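Local coordinates for TRAP dicarboxylate ABC transporter, substrate-binding protein (Roseobacter denitrificans, PDB 4OVQ), which binds beta-D-glucuronate as the periplasmic solute-binding protein of a TRAP transport system, presumably handing it on for uptake, at residues F87-I92 with I231-I236. Sequence-based numbering, arbitrary orientation.
Sequences FNLGPI and IIPECI. With BDP (beta-D-glucopyranuronic acid), chain C.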
ATOM      1  N   PHE A  87      -1.029   2.311   7.287  1.00  6.40           N
ATOM      2  CA  PHE A  87       0.034   1.563   6.666  1.00  6.32           C
ATOM      3  C   PHE A  87      -0.440   0.840   5.386  1.00  6.02           C
ATOM      4  O   PHE A  87      -1.448   0.109   5.374  1.00  7.77           O
ATOM      5  CB  PHE A  87       0.633   0.531   7.636  1.00  6.76           C
ATOM      6  CG  PHE A  87       1.267   1.121   8.846  1.00  6.64           C
ATOM      7  CD1 PHE A  87       2.034   2.266   8.750  1.00  9.28           C
ATOM      8  CD2 PHE A  87       1.093   0.504  10.080  1.00  8.98           C
ATOM      9  CE1 PHE A  87       2.622   2.821   9.878  1.00  9.98           C
ATOM     10  CE2 PHE A  87       1.673   1.027  11.215  1.00  8.89           C
ATOM     11  CZ  PHE A  87       2.440   2.178  11.111  1.00 10.82           C
ATOM     12  N   ASN A  88       0.347   1.006   4.330  1.00  7.67           N
ATOM     13  CA  ASN A  88       0.252   0.115   3.171  1.00  7.08           C
ATOM     14  C   ASN A  88       0.678  -1.291   3.593  1.00  5.74           C
ATOM     15  O   ASN A  88       1.623  -1.446   4.373  1.00  6.95           O
ATOM     16  CB  ASN A  88       1.222   0.618   2.127  1.00  6.12           C
ATOM     17  CG  ASN A  88       1.084  -0.068   0.774  1.00  8.56           C
ATOM     18  OD1 ASN A  88       1.821  -1.023   0.475  1.00  6.84           O
ATOM     19  ND2 ASN A  88       0.231   0.473  -0.083  1.00  8.90           N
ATOM     20  N   LEU A  89       0.017  -2.329   3.101  1.00  8.18           N
ATOM     21  CA  LEU A  89       0.397  -3.688   3.530  1.00  9.15           C
ATOM     22  C   LEU A  89       1.725  -4.184   2.971  1.00  7.16           C
ATOM     23  O   LEU A  89       2.284  -5.137   3.488  1.00  9.24           O
ATOM     24  CB  LEU A  89      -0.727  -4.695   3.268  1.00  9.55           C
ATOM     25  CG  LEU A  89      -1.537  -4.955   4.540  1.00  9.81           C
ATOM     26  CD1 LEU A  89      -2.287  -3.738   5.019  1.00 10.01           C
ATOM     27  CD2 LEU A  89      -2.490  -6.146   4.345  1.00 17.73           C
ATOM     28  N   GLY A  90       2.241  -3.521   1.935  1.00  7.64           N
ATOM     29  CA  GLY A  90       3.525  -3.891   1.352  1.00  7.86           C
ATOM     30  C   GLY A  90       4.649  -4.043   2.356  1.00  7.11           C
ATOM     31  O   GLY A  90       5.262  -5.093   2.486  1.00  8.02           O
ATOM     32  N   PRO A  91       4.935  -2.989   3.106  1.00  6.97           N
ATOM     33  CA  PRO A  91       5.995  -3.052   4.133  1.00  6.28           C
ATOM     34  C   PRO A  91       5.616  -3.834   5.396  1.00  6.25           C
ATOM     35  O   PRO A  91       6.495  -4.129   6.211  1.00 10.82           O
ATOM     36  CB  PRO A  91       6.268  -1.574   4.436  1.00 10.16           C
ATOM     37  CG  PRO A  91       5.628  -0.810   3.298  1.00 17.94           C
ATOM     38  CD  PRO A  91       4.457  -1.620   2.898  1.00  8.56           C
ATOM     39  N   ILE A  92       4.334  -4.175   5.543  1.00  7.48           N
ATOM     40  CA  ILE A  92       3.908  -5.096   6.617  1.00  9.34           C
ATOM     41  C   ILE A  92       4.232  -6.564   6.301  1.00  6.82           C
ATOM     42  O   ILE A  92       4.448  -7.389   7.222  1.00 12.32           O
ATOM     43  CB  ILE A  92       2.411  -4.937   6.946  1.00 11.00           C
ATOM     44  CG1 ILE A  92       2.153  -3.518   7.492  1.00 10.92           C
ATOM     45  CG2 ILE A  92       1.946  -6.030   7.916  1.00  9.26           C
ATOM     46  CD1 ILE A  92       0.761  -3.237   7.802  1.00 13.05           C
ATOM     47  N   ILE A 231      -1.676  -4.833  -6.535  1.00 11.65           N
ATOM     48  CA  ILE A 231      -2.887  -4.220  -6.021  1.00 11.67           C
ATOM     49  C   ILE A 231      -2.887  -4.522  -4.520  1.00 14.94           C
ATOM     50  O   ILE A 231      -3.258  -5.598  -4.074  1.00 14.26           O
ATOM     51  CB  ILE A 231      -4.132  -4.789  -6.735  1.00 15.91           C
ATOM     52  CG1 ILE A 231      -4.028  -4.509  -8.224  1.00 15.00           C
ATOM     53  CG2 ILE A 231      -5.393  -4.169  -6.175  1.00 17.18           C
ATOM     54  CD1 ILE A 231      -5.183  -5.140  -9.051  1.00 21.90           C
ATOM     55  N   ILE A 232      -2.371  -3.557  -3.755  1.00 12.37           N
ATOM     56  CA  ILE A 232      -2.080  -3.724  -2.340  1.00  9.09           C
ATOM     57  C   ILE A 232      -2.996  -2.799  -1.530  1.00  8.81           C
ATOM     58  O   ILE A 232      -3.032  -1.598  -1.799  1.00 10.49           O
ATOM     59  CB  ILE A 232      -0.600  -3.357  -2.080  1.00  9.23           C
ATOM     60  CG1 ILE A 232       0.325  -4.201  -2.957  1.00 12.01           C
ATOM     61  CG2 ILE A 232      -0.277  -3.518  -0.624  1.00  8.22           C
ATOM     62  CD1 ILE A 232       1.801  -3.883  -2.774  1.00 10.57           C
ATOM     63  N   PRO A 233      -3.717  -3.343  -0.544  1.00  8.87           N
ATOM     64  CA  PRO A 233      -4.587  -2.498   0.270  1.00  9.24           C
ATOM     65  C   PRO A 233      -3.783  -1.817   1.367  1.00  9.56           C
ATOM     66  O   PRO A 233      -2.618  -2.170   1.634  1.00  9.00           O
ATOM     67  CB  PRO A 233      -5.547  -3.507   0.906  1.00 10.41           C
ATOM     68  CG  PRO A 233      -4.735  -4.743   1.055  1.00  9.91           C
ATOM     69  CD  PRO A 233      -3.856  -4.766  -0.174  1.00 11.40           C
ATOM     70  N   GLU A 234      -4.406  -0.855   2.021  1.00  9.46           N
ATOM     71  CA  GLU A 234      -3.825  -0.284   3.209  1.00  7.32           C
ATOM     72  C   GLU A 234      -4.784  -0.482   4.341  1.00  7.38           C
ATOM     73  O   GLU A 234      -5.920  -0.915   4.151  1.00  8.09           O
ATOM     74  CB  GLU A 234      -3.509   1.207   3.008  1.00  7.01           C
ATOM     75  CG  GLU A 234      -2.845   1.519   1.665  1.00  7.07           C
ATOM     76  CD  GLU A 234      -1.994   2.755   1.694  1.00  6.71           C
ATOM     77  OE1 GLU A 234      -2.235   3.621   2.558  1.00  9.42           O
ATOM     78  OE2 GLU A 234      -1.105   2.824   0.818  1.00  7.95           O
ATOM     79  N   CYS A 235      -4.331  -0.171   5.537  1.00  7.04           N
ATOM     80  CA  CYS A 235      -5.204  -0.225   6.674  1.00  7.68           C
ATOM     81  C   CYS A 235      -5.035   1.006   7.570  1.00  8.39           C
ATOM     82  O   CYS A 235      -4.035   1.726   7.473  1.00  9.84           O
ATOM     83  CB  CYS A 235      -4.948  -1.504   7.466  1.00 12.35           C
ATOM     84  SG  CYS A 235      -3.322  -1.511   8.291  1.00 11.62           S
ATOM     85  N   ILE A 236      -6.007   1.212   8.433  1.00  6.86           N
ATOM     86  CA  ILE A 236      -5.849   1.954   9.655  1.00  6.92           C
ATOM     87  C   ILE A 236      -5.456   0.903  10.688  1.00  6.66           C
ATOM     88  O   ILE A 236      -6.236  -0.051  10.876  1.00  8.94           O
ATOM     89  CB  ILE A 236      -7.172   2.663  10.079  1.00  8.39           C
ATOM     90  CG1 ILE A 236      -7.715   3.573   8.965  1.00  9.27           C
ATOM     91  CG2 ILE A 236      -6.975   3.440  11.390  1.00  9.13           C
ATOM     92  CD1 ILE A 236      -8.997   4.277   9.324  1.00  8.67           C
TER
HETATM   93  C1  BDP C 402       1.995   4.343  -1.790  1.00  7.53           C
HETATM   94  C2  BDP C 402       1.506   3.968  -0.415  1.00  6.68           C
HETATM   95  C3  BDP C 402       2.485   4.484   0.547  1.00  5.36           C
HETATM   96  C4  BDP C 402       3.830   3.894   0.284  1.00  6.15           C
HETATM   97  C5  BDP C 402       4.270   4.198  -1.129  1.00  7.19           C
HETATM   98  C6  BDP C 402       5.629   3.573  -1.485  1.00  6.28           C
HETATM   99  O2  BDP C 402       0.234   4.680  -0.242  1.00  7.35           O
HETATM  100  O3  BDP C 402       2.049   3.951   1.853  1.00  6.19           O
HETATM  101  O4  BDP C 402       4.819   4.437   1.257  1.00  6.66           O
HETATM  102  O5  BDP C 402       3.307   3.750  -2.073  1.00  6.88           O
HETATM  103  O6A BDP C 402       6.523   3.499  -0.591  1.00  8.44           O
HETATM  104  O1  BDP C 402       1.157   3.887  -2.812  1.00  7.09           O
HETATM  105  O6B BDP C 402       5.779   3.327  -2.707  1.00  7.81           O
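Glu-234 OE2 sits between the sugar and Asn-88: it accepts from the glucuronate hydroxyl O2 at 2.5 Å and from Asn-88 ND2 at 2.9 Å. The hydrogen bond from ND2 to OE2 is nearly straight (169°) and lies in the plane of the Asn-88 amide, but meets OE2 on its anti side, somewhat out of the carboxylate plane, with the two flat groups almost perpendicular. Asn-88 carries CG anti to the backbone N (chi1 -171°), which swings the amide across to the carboxylate while CB rests 3.4 Å from sugar O3. The other end of the amide is also in use. OD1 accepts from Gly-90 N, 2.9 Å away and above the carbonyl plane, capping the short, weakly bonded helical turn 89-92, and Ile-232 CG2, from 231-236, packs against OD1. An alanine here would remove both bonds at once, and would probably leave OE2 of Glu-234 with one fewer bond to hold it in place and the helix start without its cap.

Behind these side chains, strands 84-88 and 234-239 run antiparallel in the mixed sheet of one lobe. Phe-87 and Cys-235 exchange two backbone hydrogen bonds, and Asn-88 faces Glu-234 as the adjoining non-hydrogen-bonded pair, so both polar side chains rise from the same face toward the ligand. Past the strand end, Leu-89 N bonds to Pro-233 O at 3.0 Å. On the other face Leu-89 CD1 meets Cys-235 SG at 4.1 Å, and both residues touch Trp-140 of strand 135-141.

Asn-86 ND2 holds Glu-234 OE1, while Gln-70, which also hydrogen-bonds the sugar through NE2, accepts from Asn-88 N at OE1. With amide donors on both its oxygens, the buried carboxylate is probably kept as a fixed acceptor for the sugar's O2 hydroxyl, while Asn-88 ties that acceptor to the helix start.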